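Local coordinates for UV damage endonuclease (Sulfolobus acidocaldarius, PDB 3TC3), which probably cleaves the backbone of damaged DNA next to UV lesions as a metal-dependent TIM-barrel endonuclease of excision repair, at residues S57-L62 / S81-L86; S115-M120 / K245-I250; S119-Q124 / K158-V163; N129-E134 / L174-E179. All blocks are in the same frame, centred on the assembly; numbering follows the deposited sequence. Where two conformers were deposited one is given.

Contact 1 (S57-L62 / S81-L86)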
# COMPACT_ATOMS: atom_id res chain seq x y z
N SER A 57 4.13 20.63 3.71
CA SER A 57 2.71 20.83 3.49
C SER A 57 2.07 19.44 3.36
O SER A 57 0.95 19.25 3.86
CB SER A 57 2.32 21.65 2.27
OG SER A 57 3.03 21.33 1.07
N ASN A 58 2.75 18.52 2.72
CA ASN A 58 2.16 17.17 2.65
C ASN A 58 1.91 16.58 4.02
O ASN A 58 0.88 15.91 4.25
CB ASN A 58 3.05 16.21 1.84
CG ASN A 58 2.99 16.39 0.31
OD1 ASN A 58 1.99 16.89 -0.26
ND2 ASN A 58 3.98 15.82 -0.39
N LEU A 59 2.90 16.73 4.90
CA LEU A 59 2.84 16.10 6.18
C LEU A 59 1.75 16.78 7.04
O LEU A 59 1.08 16.12 7.84
CB LEU A 59 4.20 16.12 6.83
CG LEU A 59 5.22 15.15 6.18
CD1 LEU A 59 6.66 15.53 6.57
CD2 LEU A 59 4.92 13.72 6.65
N LEU A 60 1.67 18.12 7.01
CA LEU A 60 0.53 18.85 7.66
C LEU A 60 -0.82 18.26 7.27
O LEU A 60 -1.71 18.00 8.13
CB LEU A 60 0.55 20.33 7.26
CG LEU A 60 -0.57 21.17 7.98
CD1 LEU A 60 0.00 22.45 8.56
CD2 LEU A 60 -1.95 21.45 7.23
N CYS A 61 -1.01 18.08 5.96
CA CYS A 61 -2.25 17.55 5.41
C CYS A 61 -2.41 16.11 5.83
O CYS A 61 -3.51 15.72 6.22
CB CYS A 61 -2.17 17.67 3.93
SG CYS A 61 -2.50 19.42 3.38
N LEU A 62 -1.31 15.33 5.80
CA LEU A 62 -1.42 13.93 6.34
C LEU A 62 -1.91 13.91 7.78
O LEU A 62 -2.77 13.10 8.08
CB LEU A 62 -0.05 13.21 6.20
CG LEU A 62 -0.04 11.74 6.74
CD1 LEU A 62 -1.07 10.76 6.08
CD2 LEU A 62 1.38 11.19 6.59
N SER A 81 3.34 7.82 -1.51
CA SER A 81 4.82 7.76 -1.82
C SER A 81 5.35 9.12 -2.18
O SER A 81 6.59 9.33 -2.16
CB SER A 81 5.11 6.74 -2.91
OG SER A 81 4.63 5.48 -2.48
N ASN A 82 4.46 10.08 -2.48
CA ASN A 82 4.99 11.45 -2.79
C ASN A 82 5.25 12.24 -1.54
O ASN A 82 5.68 13.43 -1.63
CB ASN A 82 3.93 12.19 -3.65
CG ASN A 82 3.80 11.66 -4.98
OD1 ASN A 82 4.70 11.00 -5.51
ND2 ASN A 82 2.68 12.05 -5.66
N THR A 83 5.05 11.69 -0.34
CA THR A 83 5.11 12.47 0.93
C THR A 83 6.40 13.33 0.95
O THR A 83 6.28 14.55 1.18
CB THR A 83 5.08 11.55 2.16
OG1 THR A 83 3.73 11.01 2.19
CG2 THR A 83 5.31 12.33 3.46
N ILE A 84 7.54 12.68 0.73
CA ILE A 84 8.80 13.48 0.57
C ILE A 84 9.16 13.42 -0.94
O ILE A 84 9.64 12.41 -1.43
CB ILE A 84 9.94 12.84 1.32
CG1 ILE A 84 9.57 12.55 2.77
CG2 ILE A 84 11.25 13.80 1.18
CD1 ILE A 84 9.20 13.81 3.64
N PRO A 85 8.88 14.48 -1.73
CA PRO A 85 9.08 14.37 -3.16
C PRO A 85 10.48 14.06 -3.64
O PRO A 85 11.37 14.75 -3.14
CB PRO A 85 8.64 15.76 -3.65
CG PRO A 85 7.70 16.23 -2.68
CD PRO A 85 8.33 15.78 -1.33
N LEU A 86 10.64 13.13 -4.61
CA LEU A 86 11.95 12.80 -5.18
C LEU A 86 12.97 12.23 -4.19
O LEU A 86 14.16 12.13 -4.50
CB LEU A 86 12.58 14.02 -5.94
CG LEU A 86 11.70 14.54 -7.07
CD1 LEU A 86 12.31 15.93 -7.44
CD2 LEU A 86 11.77 13.49 -8.22
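Asn58 and Thr83 bring the two backbones closest, with 5.8 Å between their CA atoms, where helix 48-71 passes the loop that follows strand 76-78. The polar link is the side-chain amide of Asn58. Its ND2 donates to Thr83 O at 3.1 Å, and the N-H...O angle of 176° is almost straight. The oxygen lies in the amide plane of Asn58. Seen from the acceptor, the donor stands above the carbonyl plane rather than on a lone pair. Asn82 O is nearly as near to ND2, but its angle is too poor for a bond. The other end of the amide is also used: Asn58 OD1 accepts from Lys39, which fixes which way round the amide sits.

The apolar part lies beside this bond. Leu59 CD2 meets Thr83 CG2 at 3.5 Å, the two side chains crossing at about a right angle. Thr83 OG1 lies beside its backbone N (chi1 -70°), hydrogen-bonded to Ser80 O, which leaves CG2 to meet Leu59. Leu59 CD1 reaches Ile84 CD1 at 4.2 Å. Helix 101-113 packs on Leu59, and Leu149 of helix 133-153 packs on Thr83 and Ile84. One turn further along the same helix, Cys61 forms a disulfide with Cys35. This is a buried join between the first long helix and a beta-alpha loop of a TIM barrel, away from the metal site.

Contact 2 (S115-M120 / K245-I250)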
# COMPACT_ATOMS: atom_id res chain seq x y z
N SER A 115 -4.33 3.40 17.19
CA SER A 115 -4.40 2.06 16.55
C SER A 115 -4.68 2.21 15.05
O SER A 115 -5.51 1.48 14.51
CB SER A 115 -5.50 1.24 17.20
OG SER A 115 -5.11 0.96 18.53
N ILE A 116 -3.99 3.13 14.40
CA ILE A 116 -4.22 3.27 12.96
C ILE A 116 -3.22 2.35 12.24
O ILE A 116 -2.03 2.27 12.59
CB ILE A 116 -4.12 4.71 12.51
CG1 ILE A 116 -5.25 5.53 13.17
CG2 ILE A 116 -4.11 4.83 10.98
CD1 ILE A 116 -5.12 6.99 12.96
N ARG A 117 -3.70 1.61 11.26
CA ARG A 117 -2.80 0.68 10.51
C ARG A 117 -2.34 1.42 9.28
O ARG A 117 -3.13 2.13 8.68
CB ARG A 117 -3.60 -0.53 10.08
CG ARG A 117 -2.87 -1.67 9.48
CD ARG A 117 -2.67 -2.77 10.43
NE ARG A 117 -1.76 -3.80 9.94
CZ ARG A 117 -2.14 -5.01 9.51
NH1 ARG A 117 -3.43 -5.39 9.38
NH2 ARG A 117 -1.12 -5.86 9.26
N ILE A 118 -1.10 1.18 8.89
CA ILE A 118 -0.51 1.95 7.75
C ILE A 118 0.09 1.01 6.68
O ILE A 118 0.82 0.03 6.99
CB ILE A 118 0.64 2.87 8.29
CG1 ILE A 118 0.04 4.02 9.16
CG2 ILE A 118 1.44 3.50 7.17
CD1 ILE A 118 -1.00 4.91 8.43
N SER A 119 -0.14 1.34 5.43
CA SER A 119 0.56 0.67 4.35
C SER A 119 1.10 1.77 3.39
O SER A 119 0.77 2.98 3.54
CB SER A 119 -0.33 -0.28 3.56
OG SER A 119 -1.36 0.46 2.93
N MET A 120 2.04 1.37 2.53
CA MET A 120 2.49 2.22 1.44
C MET A 120 2.66 1.31 0.26
O MET A 120 3.03 0.15 0.41
CB MET A 120 3.83 2.93 1.71
CG MET A 120 3.75 3.90 2.95
SD MET A 120 5.34 4.83 3.12
CE MET A 120 5.13 6.01 1.76
N LYS A 245 1.45 -12.75 10.33
CA LYS A 245 1.52 -13.07 11.77
C LYS A 245 0.41 -12.30 12.50
O LYS A 245 -0.13 -12.76 13.51
CB LYS A 245 2.93 -12.79 12.31
CG LYS A 245 3.78 -14.07 12.18
CD LYS A 245 5.24 -13.86 12.49
CE LYS A 245 6.06 -15.04 11.94
NZ LYS A 245 6.30 -14.75 10.48
N ASP A 246 0.04 -11.14 11.93
CA ASP A 246 -1.01 -10.28 12.50
C ASP A 246 -2.26 -10.30 11.58
O ASP A 246 -2.40 -11.19 10.74
CB ASP A 246 -0.48 -8.84 12.76
CG ASP A 246 0.32 -8.28 11.58
OD1 ASP A 246 0.38 -8.93 10.52
OD2 ASP A 246 0.91 -7.17 11.68
N ARG A 247 -3.18 -9.35 11.72
CA ARG A 247 -4.31 -9.37 10.88
C ARG A 247 -3.91 -9.08 9.40
O ARG A 247 -3.18 -8.14 9.10
CB ARG A 247 -5.26 -8.29 11.37
CG ARG A 247 -6.55 -8.30 10.68
CD ARG A 247 -7.36 -7.11 11.07
NE ARG A 247 -7.91 -7.28 12.39
CZ ARG A 247 -8.71 -6.40 12.96
NH1 ARG A 247 -9.05 -5.27 12.34
NH2 ARG A 247 -9.17 -6.67 14.15
N PRO A 248 -4.45 -9.84 8.46
CA PRO A 248 -4.14 -9.53 7.04
C PRO A 248 -4.65 -8.23 6.55
O PRO A 248 -5.66 -7.69 7.07
CB PRO A 248 -4.79 -10.62 6.26
CG PRO A 248 -5.25 -11.61 7.24
CD PRO A 248 -5.34 -11.01 8.60
N MET A 249 -3.97 -7.68 5.54
CA MET A 249 -4.51 -6.59 4.75
C MET A 249 -5.02 -7.12 3.50
O MET A 249 -4.38 -7.99 2.90
CB MET A 249 -3.44 -5.60 4.44
CG MET A 249 -2.76 -4.95 5.64
SD MET A 249 -1.36 -3.87 5.14
CE MET A 249 -0.87 -3.23 6.68
N ILE A 250 -6.16 -6.61 3.01
CA ILE A 250 -6.63 -6.92 1.67
C ILE A 250 -6.86 -5.64 0.89
O ILE A 250 -7.18 -4.58 1.47
CB ILE A 250 -7.87 -7.80 1.60
CG1 ILE A 250 -9.04 -7.19 2.21
CG2 ILE A 250 -7.63 -9.14 2.40
CD1 ILE A 250 -10.26 -8.17 2.25
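Arg117 reaches across from strand 117-120 to the loop before strand 249-252, and its guanidinium carries the contact. NH1 donates to Arg247 O at 2.8 Å with an angle of 146°. NH2 makes a weak second bond to the same oxygen at 3.1 Å. This carbonyl lies at the guanidinium edge, near its plane. Met249 lies over one face: its CE is 3.4 Å from Arg117 NE, offset toward the rim. Asp246 adds a salt bridge from its OD2 to NH2 at 3.4 Å. The carboxylate is turned 63° from the guanidinium and its oxygen lies well out of that plane, so only the charges attract. Met249 SD also touches Ser119 CB at 4.1 Å.

Arg117 CG is anti to the backbone N (chi1 -172°), and a bend at chi2 turns the chain toward the loop. Further out, Asp284 of the last barrel strand forms salt bridges with both Arg117 NH1 and Arg247 NH1. Its charge probably eases the approach of the two arginines. Phe76 and Trp244 pack beside Arg117 and Met249. The two segments meet across the closed TIM barrel at the N-terminal end of its strands, 117-120 being the third and 249-252 the seventh of eight.

Contact 3 (S119-Q124 / K158-V163); sequences SMHPGQ and KIQIHV
Met120 carries both backbone hydrogen bonds between segments 119-124 and 158-163. Its N donates to Lys158 O at 2.9 Å, and its O accepts from Gln160 N at 2.8 Å. The second bond is nearly straight, at 173°. His121 CA also makes a CA-H...O contact with Gln160 O at 3.5 Å. This is the parallel pairing of a beta-alpha-beta unit of the TIM barrel, with helix 133-153 as the crossover.

Apolar contacts follow where the first strand gives way to loop. Pro122 CD sits 3.8 Å from Ile159 CG2, and Pro122 CG 3.9 Å from Ile161 CG2. His146 of the crossover helix touches both Pro122 and Ile159.

Aromatic and polar groups occupy the metal side. In one of its two conformers, the His121 ring turns an edge to the face of the His162 ring in an offset edge-to-face pair, with centroids 5.6 Å apart and planes at 85°. In that conformer Gln160 CG lies near the ring plane, 3.6 Å from His121 CB. Gln160 CG sits between its backbone N and carbonyl carbon (chi1 65°), and the chain runs on extended to bring NE2 to Asp251 and Glu195, two manganese ligands. Gln160 is thus in the metal's second shell and probably helps to position both. Gln160 O is buried here without a polar partner. One water accepts from His162 N at 3.0 Å.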
# COMPACT_ATOMS: atom_id res chain seq x y z
N SER A 119 -0.14 1.34 5.43
CA SER A 119 0.56 0.67 4.35
C SER A 119 1.10 1.77 3.39
O SER A 119 0.77 2.98 3.54
CB SER A 119 -0.33 -0.28 3.56
OG SER A 119 -1.36 0.46 2.93
N MET A 120 2.04 1.37 2.53
CA MET A 120 2.49 2.22 1.44
C MET A 120 2.66 1.31 0.26
O MET A 120 3.03 0.15 0.41
CB MET A 120 3.83 2.93 1.71
CG MET A 120 3.75 3.90 2.95
SD MET A 120 5.34 4.83 3.12
CE MET A 120 5.13 6.01 1.76
N HIS A 121 2.54 1.89 -0.96
CA HIS A 121 2.74 1.10 -2.22
C HIS A 121 3.59 1.98 -3.13
O HIS A 121 3.11 2.92 -3.74
CB HIS A 121 1.36 0.86 -2.85
CG HIS A 121 1.35 0.15 -4.21
ND1 HIS A 121 1.62 0.77 -5.36
CD2 HIS A 121 0.95 -1.14 -4.55
CE1 HIS A 121 1.44 -0.09 -6.41
NE2 HIS A 121 1.01 -1.25 -5.91
N PRO A 122 4.83 1.62 -3.29
CA PRO A 122 5.71 2.41 -4.18
C PRO A 122 5.31 2.41 -5.64
O PRO A 122 5.80 3.26 -6.39
CB PRO A 122 7.12 1.76 -4.04
CG PRO A 122 6.96 0.82 -3.09
CD PRO A 122 5.55 0.57 -2.57
N GLY A 123 4.56 1.41 -6.07
CA GLY A 123 4.07 1.33 -7.50
C GLY A 123 5.06 0.79 -8.52
O GLY A 123 6.06 0.20 -8.15
N GLN A 124 4.71 0.94 -9.80
CA GLN A 124 5.27 0.18 -10.89
C GLN A 124 6.73 0.39 -11.10
O GLN A 124 7.35 -0.52 -11.65
CB GLN A 124 4.49 0.57 -12.21
CG GLN A 124 5.37 0.59 -13.46
CD GLN A 124 4.55 0.64 -14.69
OE1 GLN A 124 4.07 1.70 -15.06
NE2 GLN A 124 4.34 -0.51 -15.32
N LYS A 158 3.42 -1.56 6.60
CA LYS A 158 3.82 -2.46 5.49
C LYS A 158 4.12 -1.71 4.22
O LYS A 158 3.41 -0.76 3.89
CB LYS A 158 2.73 -3.50 5.22
CG LYS A 158 2.46 -4.46 6.47
CD LYS A 158 3.65 -5.23 6.87
CE LYS A 158 3.23 -6.27 7.97
NZ LYS A 158 4.49 -6.81 8.50
N ILE A 159 5.03 -2.26 3.43
CA ILE A 159 5.37 -1.70 2.10
C ILE A 159 5.01 -2.77 1.16
O ILE A 159 5.63 -3.86 1.16
CB ILE A 159 6.93 -1.37 2.00
CG1 ILE A 159 7.30 -0.34 3.07
CG2 ILE A 159 7.20 -0.88 0.59
CD1 ILE A 159 8.90 -0.26 3.23
N GLN A 160 4.00 -2.51 0.32
CA GLN A 160 3.45 -3.56 -0.57
C GLN A 160 4.00 -3.32 -1.98
O GLN A 160 3.95 -2.18 -2.59
CB GLN A 160 1.91 -3.50 -0.56
CG GLN A 160 1.31 -2.34 -1.10
CD GLN A 160 -0.21 -2.44 -0.81
OE1 GLN A 160 -0.62 -1.97 0.28
NE2 GLN A 160 -1.00 -3.17 -1.67
N ILE A 161 4.42 -4.44 -2.57
CA ILE A 161 4.84 -4.39 -3.97
C ILE A 161 4.30 -5.58 -4.80
O ILE A 161 3.85 -6.52 -4.21
CB ILE A 161 6.38 -4.40 -4.14
CG1 ILE A 161 6.96 -5.68 -3.53
CG2 ILE A 161 6.94 -3.11 -3.48
CD1 ILE A 161 8.56 -5.84 -3.85
N HIS A 162 4.24 -5.40 -6.14
CA HIS A 162 4.01 -6.55 -7.01
C HIS A 162 5.30 -7.32 -7.17
O HIS A 162 6.44 -6.88 -6.84
CB HIS A 162 3.53 -6.02 -8.34
CG HIS A 162 2.14 -5.53 -8.28
ND1 HIS A 162 1.78 -4.32 -8.73
CD2 HIS A 162 0.99 -6.13 -7.77
CE1 HIS A 162 0.43 -4.17 -8.58
NE2 HIS A 162 -0.05 -5.27 -7.99
N VAL A 163 5.19 -8.55 -7.71
CA VAL A 163 6.36 -9.36 -7.90
C VAL A 163 7.33 -8.69 -8.90
O VAL A 163 8.56 -8.77 -8.77
CB VAL A 163 5.98 -10.83 -8.29
CG1 VAL A 163 7.22 -11.56 -8.58
CG2 VAL A 163 5.30 -11.46 -7.12
O HOH W 1 5.74 -3.09 -7.42

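Contact 4 (N129-E134 / L174-E179)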
# COMPACT_ATOMS: atom_id res chain seq x y z
N ASN A 129 12.61 -7.75 -8.90
CA ASN A 129 13.16 -8.93 -9.59
C ASN A 129 13.59 -8.59 -11.01
O ASN A 129 13.69 -9.47 -11.92
CB ASN A 129 12.12 -10.04 -9.63
CG ASN A 129 11.01 -9.74 -10.61
OD1 ASN A 129 10.82 -8.61 -11.05
ND2 ASN A 129 10.35 -10.83 -11.09
N SER A 130 13.87 -7.34 -11.31
CA SER A 130 14.37 -7.03 -12.67
C SER A 130 15.64 -7.76 -13.04
O SER A 130 16.48 -8.03 -12.19
CB SER A 130 14.74 -5.51 -12.73
OG SER A 130 15.11 -5.14 -14.08
N VAL A 131 15.78 -8.08 -14.32
CA VAL A 131 17.08 -8.61 -14.79
C VAL A 131 18.16 -7.53 -14.95
O VAL A 131 19.35 -7.85 -15.13
CB VAL A 131 16.93 -9.38 -16.14
CG1 VAL A 131 15.92 -10.54 -16.07
CG2 VAL A 131 16.50 -8.47 -17.26
N ARG A 132 17.77 -6.27 -14.83
CA ARG A 132 18.69 -5.16 -15.04
C ARG A 132 19.20 -4.69 -13.70
O ARG A 132 18.41 -4.18 -12.83
CB ARG A 132 17.97 -4.03 -15.73
CG ARG A 132 17.42 -4.46 -17.03
CD ARG A 132 16.77 -3.32 -17.83
NE ARG A 132 17.73 -2.34 -18.36
CZ ARG A 132 18.23 -2.39 -19.61
NH1 ARG A 132 17.89 -3.41 -20.43
NH2 ARG A 132 19.06 -1.44 -20.04
N GLU A 133 20.52 -4.78 -13.51
CA GLU A 133 21.08 -4.41 -12.20
C GLU A 133 20.74 -2.98 -11.78
O GLU A 133 20.53 -2.73 -10.59
CB GLU A 133 22.59 -4.56 -12.26
CG GLU A 133 23.27 -4.36 -10.92
CD GLU A 133 24.75 -4.78 -11.01
OE1 GLU A 133 25.29 -4.75 -12.16
OE2 GLU A 133 25.34 -5.18 -9.96
N GLU A 134 20.73 -2.04 -12.71
CA GLU A 134 20.50 -0.67 -12.33
C GLU A 134 19.03 -0.50 -11.91
O GLU A 134 18.71 0.41 -11.14
CB GLU A 134 20.86 0.24 -13.51
CG GLU A 134 19.91 0.43 -14.60
CD GLU A 134 19.89 -0.69 -15.68
OE1 GLU A 134 20.76 -1.65 -15.61
OE2 GLU A 134 18.96 -0.48 -16.59
N LEU A 174 10.28 -15.68 -10.48
CA LEU A 174 10.04 -15.91 -9.03
C LEU A 174 11.36 -16.10 -8.24
O LEU A 174 11.52 -15.58 -7.11
CB LEU A 174 9.09 -17.16 -8.75
CG LEU A 174 7.73 -16.96 -9.38
CD1 LEU A 174 6.95 -18.28 -9.15
CD2 LEU A 174 6.98 -15.81 -8.70
N ASN A 175 12.30 -16.88 -8.85
CA ASN A 175 13.53 -17.10 -8.15
C ASN A 175 14.40 -15.84 -8.11
O ASN A 175 15.00 -15.60 -7.05
CB ASN A 175 14.21 -18.31 -8.76
CG ASN A 175 13.58 -19.63 -8.19
OD1 ASN A 175 13.45 -19.83 -6.93
ND2 ASN A 175 13.16 -20.49 -9.07
N ARG A 176 14.34 -15.01 -9.15
CA ARG A 176 15.07 -13.71 -9.11
C ARG A 176 14.43 -12.83 -8.00
O ARG A 176 15.16 -12.14 -7.25
CB ARG A 176 14.98 -12.87 -10.39
CG ARG A 176 15.78 -13.49 -11.56
CD ARG A 176 16.01 -12.42 -12.69
NE ARG A 176 14.78 -11.69 -13.06
CZ ARG A 176 13.85 -12.18 -13.86
NH1 ARG A 176 14.01 -13.39 -14.47
NH2 ARG A 176 12.75 -11.48 -14.09
N PHE A 177 13.11 -12.90 -7.84
CA PHE A 177 12.55 -12.08 -6.76
C PHE A 177 13.10 -12.50 -5.41
O PHE A 177 13.44 -11.69 -4.56
CB PHE A 177 11.04 -12.22 -6.79
CG PHE A 177 10.36 -11.41 -5.71
CD1 PHE A 177 10.25 -11.90 -4.37
CD2 PHE A 177 9.81 -10.17 -6.03
CE1 PHE A 177 9.68 -11.09 -3.42
CE2 PHE A 177 9.26 -9.35 -5.02
CZ PHE A 177 9.15 -9.83 -3.71
N ILE A 178 13.02 -13.81 -5.15
CA ILE A 178 13.51 -14.36 -3.86
C ILE A 178 15.03 -14.04 -3.63
O ILE A 178 15.38 -13.59 -2.51
CB ILE A 178 13.28 -15.87 -3.81
CG1 ILE A 178 11.75 -16.12 -3.69
CG2 ILE A 178 14.02 -16.47 -2.58
CD1 ILE A 178 11.36 -17.61 -3.79
N GLU A 179 15.84 -14.18 -4.69
CA GLU A 179 17.27 -13.89 -4.56
C GLU A 179 17.50 -12.44 -4.13
O GLU A 179 18.27 -12.17 -3.24
CB GLU A 179 18.04 -14.20 -5.85
CG GLU A 179 19.58 -14.23 -5.56
CD GLU A 179 20.59 -14.14 -6.71
OE1 GLU A 179 20.21 -14.10 -7.90
OE2 GLU A 179 21.80 -14.09 -6.36
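Asn129 O is gripped by two N-H groups of Arg176. NE donates at 2.7 Å with an angle of 155°, and NH2 adds a weak bond to Asn129 O at 3.1 Å. The oxygen lies at the edge of the guanidinium, near its plane. The contact joins the loop leading into helix 133-153 to helix 170-181, the next of the helices around the TIM barrel. Arg176 bends at chi3 (-48°), which folds the guanidinium back to the loop carbonyl. Its NH1 is held separately by Met167 O, so the group is gripped from more than one direction.

Val131 packs on the flat group. Its CG1 lies over the centre of one guanidinium face, 3.4 Å from Arg176 CZ. Asn129 approaches the helix with its CB, which is 3.7 Å from Phe177 CB and near the plane of the Phe177 ring. The amide of Asn129 turns to other partners, with ND2 donating to Ser165 O and Ser173 O.

The loop is also braced from within. Arg132, the N-cap residue of helix 133-153, forms a salt bridge with Glu134. Just before it, Ser130 OG closes an ST turn by accepting from Arg132 N at 3.0 Å.

Overall arrangement
Contacts 2 and 3 share Ser119 and Met120 of strand 117-120. Contact 3 is the most central and pairs neighbouring strands by backbone bonds near the manganese site. Contact 2 joins strands that are not neighbours, through an arginine. Contacts 1 and 4 lie further out, where loops meet helices. Contact 1 is buried and mixes one amide bond with methyl packing. Contact 4 is partly exposed and uses an arginine on a loop carbonyl. Phe177 of contact 4 packs on Ile161 of contact 3. Ser81 of contact 1 touches the 119-124 segment through Met120, Pro122 and a weak bond to His121 O. Contacts 1 and 4 do not touch.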